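Local coordinates for probable acrylyl-CoA reductase AcuI (Escherichia coli, PDB 1O89), which probably catalyses the NADPH-dependent reduction of acrylyl-CoA to propanoyl-CoA and belongs to the zinc-containing alcohol dehydrogenase family, at residues 183-191 against 302-311. Residues are numbered along the deposited sequence; the frame is centred on the assembly and turned at random.
Sequences TAVALLHKL and RLVADLPESF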
loop_
_atom_site.group_PDB
_atom_site.type_symbol
_atom_site.label_atom_id
_atom_site.label_comp_id
_atom_site.label_asym_id
_atom_site.label_seq_id
_atom_site.Cartn_x
_atom_site.Cartn_y
_atom_site.Cartn_z
ATOM N N THR A 183 1.532 17.317 13.922
ATOM C CA THR A 183 2.289 16.409 14.764
ATOM C C THR A 183 3.231 15.577 13.903
ATOM O O THR A 183 4.357 15.303 14.302
ATOM C CB THR A 183 1.341 15.475 15.536
ATOM O OG1 THR A 183 0.343 16.249 16.207
ATOM C CG2 THR A 183 2.088 14.708 16.658
ATOM N N ALA A 184 2.775 15.167 12.728
ATOM C CA ALA A 184 3.632 14.384 11.831
ATOM C C ALA A 184 4.856 15.209 11.424
ATOM O O ALA A 184 5.948 14.673 11.344
ATOM C CB ALA A 184 2.878 13.918 10.617
ATOM N N VAL A 185 4.679 16.514 11.211
ATOM C CA VAL A 185 5.792 17.368 10.820
ATOM C C VAL A 185 6.856 17.371 11.920
ATOM O O VAL A 185 8.037 17.188 11.630
ATOM C CB VAL A 185 5.345 18.812 10.507
ATOM C CG1 VAL A 185 6.559 19.755 10.388
ATOM C CG2 VAL A 185 4.519 18.863 9.224
ATOM N N ALA A 186 6.434 17.575 13.172
ATOM C CA ALA A 186 7.349 17.570 14.315
ATOM C C ALA A 186 7.999 16.199 14.549
ATOM O O ALA A 186 9.188 16.118 14.770
ATOM C CB ALA A 186 6.636 18.058 15.581
ATOM N N LEU A 187 7.237 15.117 14.462
ATOM C CA LEU A 187 7.812 13.781 14.631
ATOM C C LEU A 187 8.887 13.504 13.597
ATOM O O LEU A 187 9.981 13.090 13.949
ATOM C CB LEU A 187 6.735 12.704 14.538
ATOM C CG LEU A 187 5.844 12.612 15.785
ATOM C CD1 LEU A 187 4.642 11.741 15.481
ATOM C CD2 LEU A 187 6.636 12.075 16.992
ATOM N N LEU A 188 8.567 13.749 12.327
ATOM C CA LEU A 188 9.495 13.520 11.216
ATOM C C LEU A 188 10.747 14.385 11.325
ATOM O O LEU A 188 11.861 13.910 11.160
ATOM C CB LEU A 188 8.806 13.801 9.874
ATOM C CG LEU A 188 7.727 12.815 9.440
ATOM C CD1 LEU A 188 7.005 13.352 8.235
ATOM C CD2 LEU A 188 8.331 11.460 9.120
ATOM N N HIS A 189 10.550 15.665 11.587
ATOM C CA HIS A 189 11.658 16.592 11.808
ATOM C C HIS A 189 12.568 16.159 12.958
ATOM O O HIS A 189 13.773 16.210 12.839
ATOM C CB HIS A 189 11.127 17.989 12.115
ATOM C CG HIS A 189 12.205 18.973 12.435
ATOM N ND1 HIS A 189 12.479 19.380 13.721
ATOM C CD2 HIS A 189 13.101 19.598 11.639
ATOM C CE1 HIS A 189 13.480 20.242 13.701
ATOM N NE2 HIS A 189 13.881 20.386 12.449
ATOM N N LYS A 190 11.981 15.751 14.077
ATOM C CA LYS A 190 12.769 15.235 15.189
ATOM C C LYS A 190 13.583 14.021 14.756
ATOM O O LYS A 190 14.737 13.877 15.137
ATOM C CB LYS A 190 11.869 14.865 16.373
ATOM C CG LYS A 190 12.646 14.439 17.628
ATOM C CD LYS A 190 12.866 12.910 17.662
ATOM C CE LYS A 190 13.710 12.464 18.860
ATOM N NZ LYS A 190 13.887 10.984 18.876
ATOM N N LEU A 191 12.977 13.146 13.958
ATOM C CA LEU A 191 13.631 11.903 13.531
ATOM C C LEU A 191 14.659 12.091 12.410
ATOM O O LEU A 191 15.295 11.134 11.999
ATOM C CB LEU A 191 12.570 10.863 13.124
ATOM C CG LEU A 191 11.766 10.326 14.319
ATOM C CD1 LEU A 191 10.471 9.703 13.860
ATOM C CD2 LEU A 191 12.577 9.340 15.154
ATOM N N ARG A 302 6.556 5.326 21.455
ATOM C CA ARG A 302 7.282 6.073 20.436
ATOM C C ARG A 302 7.010 7.586 20.519
ATOM O O ARG A 302 7.927 8.390 20.321
ATOM C CB ARG A 302 6.930 5.543 19.038
ATOM C CG ARG A 302 7.623 4.213 18.679
ATOM C CD ARG A 302 9.132 4.304 18.608
ATOM N NE ARG A 302 9.541 5.318 17.641
ATOM C CZ ARG A 302 9.668 5.111 16.330
ATOM N NH1 ARG A 302 9.459 3.905 15.793
ATOM N NH2 ARG A 302 10.031 6.119 15.546
ATOM N N LEU A 303 5.769 7.963 20.833
ATOM C CA LEU A 303 5.408 9.375 20.992
ATOM C C LEU A 303 6.164 10.029 22.142
ATOM O O LEU A 303 6.530 11.194 22.067
ATOM C CB LEU A 303 3.908 9.517 21.225
ATOM C CG LEU A 303 3.082 9.393 19.957
ATOM C CD1 LEU A 303 1.670 8.926 20.279
ATOM C CD2 LEU A 303 3.074 10.712 19.237
ATOM N N VAL A 304 6.390 9.286 23.214
ATOM C CA VAL A 304 7.120 9.820 24.345
ATOM C C VAL A 304 8.584 10.069 23.982
ATOM O O VAL A 304 9.142 11.088 24.351
ATOM C CB VAL A 304 7.040 8.884 25.555
ATOM C CG1 VAL A 304 7.972 9.355 26.653
ATOM C CG2 VAL A 304 5.625 8.831 26.056
ATOM N N ALA A 305 9.187 9.137 23.249
ATOM C CA ALA A 305 10.585 9.255 22.859
ATOM C C ALA A 305 10.840 10.291 21.757
ATOM O O ALA A 305 11.921 10.869 21.715
ATOM C CB ALA A 305 11.137 7.890 22.441
ATOM N N ASP A 306 9.859 10.543 20.886
ATOM C CA ASP A 306 10.097 11.337 19.673
ATOM C C ASP A 306 9.389 12.678 19.577
ATOM O O ASP A 306 9.671 13.455 18.661
ATOM C CB ASP A 306 9.712 10.535 18.438
ATOM C CG ASP A 306 10.512 9.273 18.292
ATOM O OD1 ASP A 306 11.651 9.181 18.824
ATOM O OD2 ASP A 306 10.060 8.316 17.650
ATOM N N LEU A 307 8.454 12.948 20.478
ATOM C CA LEU A 307 7.767 14.234 20.465
ATOM C C LEU A 307 8.680 15.197 21.204
ATOM O O LEU A 307 9.094 14.880 22.315
ATOM C CB LEU A 307 6.411 14.136 21.163
ATOM C CG LEU A 307 5.155 14.660 20.459
ATOM C CD1 LEU A 307 5.081 14.264 19.015
ATOM C CD2 LEU A 307 3.929 14.176 21.220
ATOM N N PRO A 308 9.032 16.341 20.609
ATOM C CA PRO A 308 9.877 17.318 21.315
ATOM C C PRO A 308 9.150 17.915 22.525
ATOM O O PRO A 308 7.923 17.859 22.591
ATOM C CB PRO A 308 10.154 18.417 20.263
ATOM C CG PRO A 308 9.448 18.021 19.006
ATOM C CD PRO A 308 8.640 16.800 19.265
ATOM N N GLU A 309 9.901 18.482 23.463
ATOM C CA GLU A 309 9.291 19.139 24.629
ATOM C C GLU A 309 8.456 20.361 24.239
ATOM O O GLU A 309 7.398 20.608 24.832
ATOM C CB GLU A 309 10.348 19.526 25.673
ATOM C CG GLU A 309 10.952 18.341 26.432
ATOM C CD GLU A 309 9.913 17.344 26.938
ATOM O OE1 GLU A 309 9.386 17.542 28.058
ATOM O OE2 GLU A 309 9.621 16.359 26.216
ATOM N N SER A 310 8.915 21.098 23.229
ATOM C CA SER A 310 8.201 22.278 22.729
ATOM C C SER A 310 6.794 21.962 22.211
ATOM O O SER A 310 5.947 22.854 22.106
ATOM C CB SER A 310 9.011 22.962 21.619
ATOM O OG SER A 310 9.291 22.060 20.557
ATOM N N PHE A 311 6.553 20.695 21.886
ATOM C CA PHE A 311 5.240 20.256 21.453
ATOM C C PHE A 311 4.198 20.287 22.593
ATOM O O PHE A 311 3.025 20.601 22.350
ATOM C CB PHE A 311 5.345 18.849 20.865
ATOM C CG PHE A 311 4.036 18.290 20.423
ATOM C CD1 PHE A 311 3.510 18.621 19.180
ATOM C CD2 PHE A 311 3.317 17.447 21.254
ATOM C CE1 PHE A 311 2.286 18.105 18.770
ATOM C CE2 PHE A 311 2.100 16.928 20.853
ATOM C CZ PHE A 311 1.586 17.255 19.610
#
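The side chains of Thr183 and Phe311 cross at about a right angle. Thr183 OG1 lies 3.7 Å from Phe311 CE1, and the same hydroxyl is hydrogen-bonded to the backbone oxygen of Gly179 one helical turn earlier. Its methyl, CG2, meets both Phe311 CZ and Leu307 CD1. That leucine methyl also sits over the centre of the Phe311 ring, covering one face. Ala186 adds a looser contact, with CB 4.4 Å from Pro308 CD. Leu187 is packed more closely: its CD2 is 3.4 Å from Leu307 CD1, tighter than usual for two carbons. Its other methyl, CD1, reaches Leu303 CD2. The Lys190 side chain crosses that of Asp306 at about a right angle. Its CG stands anti to the backbone N (chi1 -175°), and the chain bends at chi2, so that its methylenes run over the Asp306 carbonyl oxygen. Its NZ then forms a salt bridge with Asp306 OD1 at 2.9 Å, on the anti side and 33° out of the carboxylate plane. A weak hydrogen bond from NZ to Ala305 O adds to this. Leu191 sets CD2 3.7 Å from Asp306 OD2, while CD1 lies at the edge of the Arg302 guanidinium. Arg302 grips Asp306 OD2 side-on, with its NE and NH2 each 3.0 Å from that oxygen; its NH1 pairs with Glu160. Without the carboxylate, as with an alanine here, Lys190 NZ would probably lose its salt-bridge mate and Arg302 would be held less firmly on its NE side. Helix 139-161 also packs here, touching Thr183, Leu191, Arg302 and Leu307. The axes of helix segments 183-190 and 302-306 cross at 65°. The contact joins the helix that starts at the NADP(+)-binding Gly179, within the Rossmann-type parallel sheet domain, to the end of helix 293-306 and the turn after it, as part of the dehydrogenase's nucleotide-binding fold.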